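Local coordinates for conserved hypothetical exported protein (Bacteroides fragilis, PDB 4JJA) that is of uncharacterised function but belongs to the NamZ family and may act as an exo-beta-N-acetylmuramidase on peptidoglycan fragments, at residues V199-Q208 against R362-N371. Residues are numbered along the deposited sequence; the frame is centred on the assembly and turned at random.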
loop_
_atom_site.group_PDB
_atom_site.type_symbol
_atom_site.label_atom_id
_atom_site.label_comp_id
_atom_site.label_asym_id
_atom_site.label_seq_id
_atom_site.Cartn_x
_atom_site.Cartn_y
_atom_site.Cartn_z
ATOM N N VAL A 199 -16.305 -10.301 -2.631
ATOM C CA VAL A 199 -15.129 -10.065 -3.463
ATOM C C VAL A 199 -15.342 -10.726 -4.827
ATOM O O VAL A 199 -15.711 -11.892 -4.896
ATOM C CB VAL A 199 -13.824 -10.572 -2.814
ATOM C CG1 VAL A 199 -12.645 -10.187 -3.690
ATOM C CG2 VAL A 199 -13.702 -10.089 -1.369
ATOM N N ILE A 200 -15.083 -9.972 -5.901
ATOM C CA ILE A 200 -14.954 -10.526 -7.249
ATOM C C ILE A 200 -13.450 -10.749 -7.451
ATOM O O ILE A 200 -12.683 -9.802 -7.615
ATOM C CB ILE A 200 -15.482 -9.585 -8.349
ATOM C CG1 ILE A 200 -16.914 -9.138 -8.026
ATOM C CG2 ILE A 200 -15.350 -10.256 -9.722
ATOM C CD1 ILE A 200 -17.953 -10.281 -7.872
ATOM N N PRO A 201 -12.982 -11.996 -7.358
ATOM C CA PRO A 201 -11.547 -12.254 -7.434
ATOM C C PRO A 201 -10.993 -12.082 -8.825
ATOM O O PRO A 201 -11.705 -12.237 -9.814
ATOM C CB PRO A 201 -11.425 -13.734 -6.983
ATOM C CG PRO A 201 -12.639 -14.036 -6.223
ATOM C CD PRO A 201 -13.701 -13.186 -6.864
ATOM N N CYS A 202 -9.707 -11.788 -8.898
ATOM C CA CYS A 202 -9.033 -11.830 -10.165
ATOM C C CYS A 202 -9.020 -13.256 -10.726
ATOM O O CYS A 202 -9.003 -14.220 -9.958
ATOM C CB CYS A 202 -7.573 -11.443 -10.006
ATOM S SG CYS A 202 -7.273 -9.799 -9.344
ATOM N N LYS A 203 -8.959 -13.350 -12.048
ATOM C CA LYS A 203 -8.697 -14.635 -12.715
ATOM C C LYS A 203 -7.268 -14.650 -13.208
ATOM O O LYS A 203 -6.674 -13.593 -13.434
ATOM C CB LYS A 203 -9.631 -14.868 -13.879
ATOM C CG LYS A 203 -11.090 -14.950 -13.444
ATOM C CD LYS A 203 -12.029 -15.192 -14.631
ATOM C CE LYS A 203 -13.412 -15.610 -14.195
ATOM N NZ LYS A 203 -13.460 -16.523 -13.015
ATOM N N ASN A 204 -6.721 -15.851 -13.358
ATOM C CA ASN A 204 -5.336 -16.061 -13.808
ATOM C C ASN A 204 -4.355 -15.388 -12.880
ATOM O O ASN A 204 -3.409 -14.742 -13.301
ATOM C CB ASN A 204 -5.159 -15.592 -15.251
ATOM C CG ASN A 204 -6.155 -16.228 -16.197
ATOM O OD1 ASN A 204 -6.544 -17.413 -16.032
ATOM N ND2 ASN A 204 -6.587 -15.447 -17.182
ATOM N N TYR A 205 -4.602 -15.574 -11.591
ATOM C CA TYR A 205 -3.780 -14.922 -10.549
ATOM C C TYR A 205 -3.538 -15.862 -9.380
ATOM O O TYR A 205 -4.471 -16.447 -8.831
ATOM C CB TYR A 205 -4.503 -13.654 -10.028
ATOM C CG TYR A 205 -3.696 -12.889 -9.005
ATOM C CD1 TYR A 205 -2.486 -12.299 -9.321
ATOM C CD2 TYR A 205 -4.160 -12.737 -7.703
ATOM C CE1 TYR A 205 -1.753 -11.662 -8.331
ATOM C CE2 TYR A 205 -3.421 -12.066 -6.715
ATOM C CZ TYR A 205 -2.237 -11.494 -7.053
ATOM O OH TYR A 205 -1.494 -10.839 -6.062
ATOM N N THR A 206 -2.253 -16.025 -9.026
ATOM C CA THR A 206 -1.830 -16.743 -7.844
ATOM C C THR A 206 -0.936 -15.810 -7.043
ATOM O O THR A 206 -0.487 -14.763 -7.529
ATOM C CB THR A 206 -1.007 -18.002 -8.193
ATOM O OG1 THR A 206 0.249 -17.579 -8.702
ATOM C CG2 THR A 206 -1.772 -18.886 -9.211
ATOM N N HIS A 207 -0.570 -16.251 -5.843
ATOM C CA HIS A 207 0.463 -15.568 -5.029
ATOM C C HIS A 207 1.911 -15.819 -5.461
ATOM O O HIS A 207 2.876 -15.541 -4.718
ATOM C CB HIS A 207 0.252 -15.854 -3.556
ATOM C CG HIS A 207 -0.941 -15.162 -2.994
ATOM N ND1 HIS A 207 -0.900 -13.844 -2.583
ATOM C CD2 HIS A 207 -2.215 -15.580 -2.808
ATOM C CE1 HIS A 207 -2.100 -13.492 -2.146
ATOM N NE2 HIS A 207 -2.920 -14.521 -2.280
ATOM N N GLN A 208 2.069 -16.336 -6.663
ATOM C CA GLN A 208 3.345 -16.204 -7.406
ATOM C C GLN A 208 3.316 -15.314 -8.608
ATOM O O GLN A 208 4.388 -14.990 -9.137
ATOM C CB GLN A 208 3.828 -17.594 -7.841
ATOM C CG GLN A 208 4.336 -18.410 -6.705
ATOM C CD GLN A 208 4.880 -19.763 -7.164
ATOM O OE1 GLN A 208 5.947 -19.819 -7.765
ATOM N NE2 GLN A 208 4.147 -20.822 -6.908
ATOM N N ARG A 362 -3.414 -16.196 8.121
ATOM C CA ARG A 362 -4.107 -15.601 6.974
ATOM C C ARG A 362 -4.735 -16.625 6.062
ATOM O O ARG A 362 -5.551 -16.277 5.223
ATOM C CB ARG A 362 -3.129 -14.741 6.166
ATOM C CG ARG A 362 -2.199 -15.493 5.258
ATOM C CD ARG A 362 -1.230 -14.561 4.509
ATOM N NE ARG A 362 -0.571 -15.312 3.482
ATOM C CZ ARG A 362 -0.173 -14.828 2.311
ATOM N NH1 ARG A 362 -0.156 -13.530 2.077
ATOM N NH2 ARG A 362 0.241 -15.639 1.375
ATOM N N LYS A 363 -4.311 -17.887 6.172
ATOM C CA LYS A 363 -4.688 -18.887 5.176
ATOM C C LYS A 363 -6.193 -18.995 4.900
ATOM O O LYS A 363 -6.553 -19.103 3.731
ATOM C CB LYS A 363 -4.104 -20.263 5.571
ATOM C CG LYS A 363 -4.209 -21.299 4.481
ATOM C CD LYS A 363 -3.080 -21.112 3.500
ATOM C CE LYS A 363 -2.747 -22.377 2.598
ATOM N NZ LYS A 363 -1.274 -22.515 2.399
ATOM N N PRO A 364 -7.056 -18.946 5.916
ATOM C CA PRO A 364 -8.501 -19.061 5.602
ATOM C C PRO A 364 -9.102 -17.944 4.789
ATOM O O PRO A 364 -10.213 -18.097 4.276
ATOM C CB PRO A 364 -9.175 -19.056 6.997
ATOM C CG PRO A 364 -8.072 -19.387 8.005
ATOM C CD PRO A 364 -6.796 -18.866 7.366
ATOM N N TYR A 365 -8.367 -16.844 4.642
ATOM C CA TYR A 365 -8.838 -15.652 3.977
ATOM C C TYR A 365 -8.271 -15.497 2.575
ATOM O O TYR A 365 -8.665 -14.548 1.859
ATOM C CB TYR A 365 -8.506 -14.442 4.846
ATOM C CG TYR A 365 -8.999 -14.589 6.247
ATOM C CD1 TYR A 365 -10.354 -14.671 6.530
ATOM C CD2 TYR A 365 -8.115 -14.787 7.271
ATOM C CE1 TYR A 365 -10.794 -14.876 7.782
ATOM C CE2 TYR A 365 -8.561 -14.956 8.560
ATOM C CZ TYR A 365 -9.906 -15.005 8.816
ATOM O OH TYR A 365 -10.395 -15.178 10.095
ATOM N N LEU A 366 -7.369 -16.387 2.159
ATOM C CA LEU A 366 -6.797 -16.282 0.836
ATOM C C LEU A 366 -7.817 -16.668 -0.205
ATOM O O LEU A 366 -8.650 -17.536 -0.004
ATOM C CB LEU A 366 -5.530 -17.114 0.660
ATOM C CG LEU A 366 -4.383 -16.759 1.607
ATOM C CD1 LEU A 366 -3.162 -17.643 1.395
ATOM C CD2 LEU A 366 -4.013 -15.233 1.587
ATOM N N LEU A 367 -7.768 -15.979 -1.326
ATOM C CA LEU A 367 -8.650 -16.202 -2.452
ATOM C C LEU A 367 -7.944 -16.795 -3.650
ATOM O O LEU A 367 -8.566 -17.120 -4.679
ATOM C CB LEU A 367 -9.311 -14.891 -2.857
ATOM C CG LEU A 367 -10.323 -14.309 -1.867
ATOM C CD1 LEU A 367 -10.655 -12.869 -2.246
ATOM C CD2 LEU A 367 -11.550 -15.217 -1.745
ATOM N N TYR A 368 -6.627 -16.931 -3.539
ATOM C CA TYR A 368 -5.784 -17.377 -4.638
ATOM C C TYR A 368 -4.782 -18.349 -4.080
ATOM O O TYR A 368 -4.497 -18.336 -2.902
ATOM C CB TYR A 368 -5.009 -16.171 -5.263
ATOM C CG TYR A 368 -5.945 -15.005 -5.532
ATOM C CD1 TYR A 368 -6.788 -15.019 -6.609
ATOM C CD2 TYR A 368 -5.971 -13.900 -4.722
ATOM C CE1 TYR A 368 -7.660 -13.962 -6.840
ATOM C CE2 TYR A 368 -6.844 -12.861 -4.938
ATOM C CZ TYR A 368 -7.673 -12.881 -6.011
ATOM O OH TYR A 368 -8.561 -11.863 -6.278
ATOM N N GLN A 369 -4.226 -19.160 -4.972
ATOM C CA GLN A 369 -3.216 -20.118 -4.597
ATOM C C GLN A 369 -2.103 -19.470 -3.808
ATOM O O GLN A 369 -1.552 -18.462 -4.235
ATOM C CB GLN A 369 -2.638 -20.748 -5.866
ATOM C CG GLN A 369 -1.626 -21.860 -5.711
ATOM C CD GLN A 369 -1.056 -22.203 -7.032
ATOM O OE1 GLN A 369 -1.703 -22.926 -7.820
ATOM N NE2 GLN A 369 0.081 -21.682 -7.320
ATOM N N ASP A 370 -1.772 -20.079 -2.671
ATOM C CA ASP A 370 -0.758 -19.561 -1.791
ATOM C C ASP A 370 0.621 -19.746 -2.401
ATOM O O ASP A 370 0.807 -20.484 -3.384
ATOM C CB ASP A 370 -0.896 -20.240 -0.414
ATOM C CG ASP A 370 -0.309 -19.490 0.733
ATOM O OD1 ASP A 370 0.277 -18.396 0.582
ATOM O OD2 ASP A 370 -0.475 -20.014 1.860
ATOM N N ASN A 371 1.589 -19.074 -1.806
ATOM C CA ASN A 371 2.968 -19.317 -2.202
ATOM C C ASN A 371 3.749 -19.783 -1.034
ATOM O O ASN A 371 3.579 -20.984 -0.727
ATOM C CB ASN A 371 3.573 -18.105 -2.894
ATOM C CG ASN A 371 4.969 -18.354 -3.407
ATOM O OD1 ASN A 371 5.326 -19.481 -3.778
ATOM N ND2 ASN A 371 5.754 -17.305 -3.509
ATOM O OXT ASN A 371 4.522 -19.029 -0.434
HETATM O O HOH W 1 -5.191 -18.825 -7.660
HETATM O O HOH W 2 1.537 -19.983 -5.834
#
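Tyr368 and His207 bury the most surface in this contact, in which the C-terminal tail is laid along the loop that leaves strand 197-200, a worked example of a terminal tail packed against a loop through a buried tyrosine. The Tyr368 ring lies between two side chains: Leu367 CB covers one face near its rim, and Tyr205 comes over the other with CD2 3.5 Å above the ring plane at its centre. The two tyrosine rings thus form a T-shaped pair, planes at 78° and centroids 4.8 Å apart, with Tyr205 offering the edge. At the far end the phenol oxygen is gripped from two sequence regions: Cys202 N donates to Tyr368 OH at 2.9 Å, close to the ring plane, and Asp141 is a further partner. Pro201 CB packs obliquely beside the same ring.

His207 N donates to Gln369 O (2.9 Å), while the oxygens of Tyr368 and Gln369 lie at the imidazole edge. With CG turned anti to the carbonyl carbon (chi1 -72°), the His207 side chain crosses that of Tyr368 at about a right angle, and His207 NE2 comes to the edge of the Tyr368 ring. Both imidazole nitrogens are satisfied, NE2 by Glu178 and ND1 by the carbonyl of Gly147. Arg362 NH2 sits over one imidazole face, 4.5 Å from ND1, and is itself held by Asp370 OD1. Alongside, Gln369 runs parallel to Thr206, and a water joins Tyr205 O to Gln369 N.

The tail after helix 352-362 also packs on helix 176-185, through Leu366, Leu367 and Tyr368. Val199 CG1 against Leu367 CD1 is the one touch on strand 197-200 itself, an outermost strand of a six-stranded parallel sheet, consistent with the Rossmann-like clan of the NamZ N-terminal family.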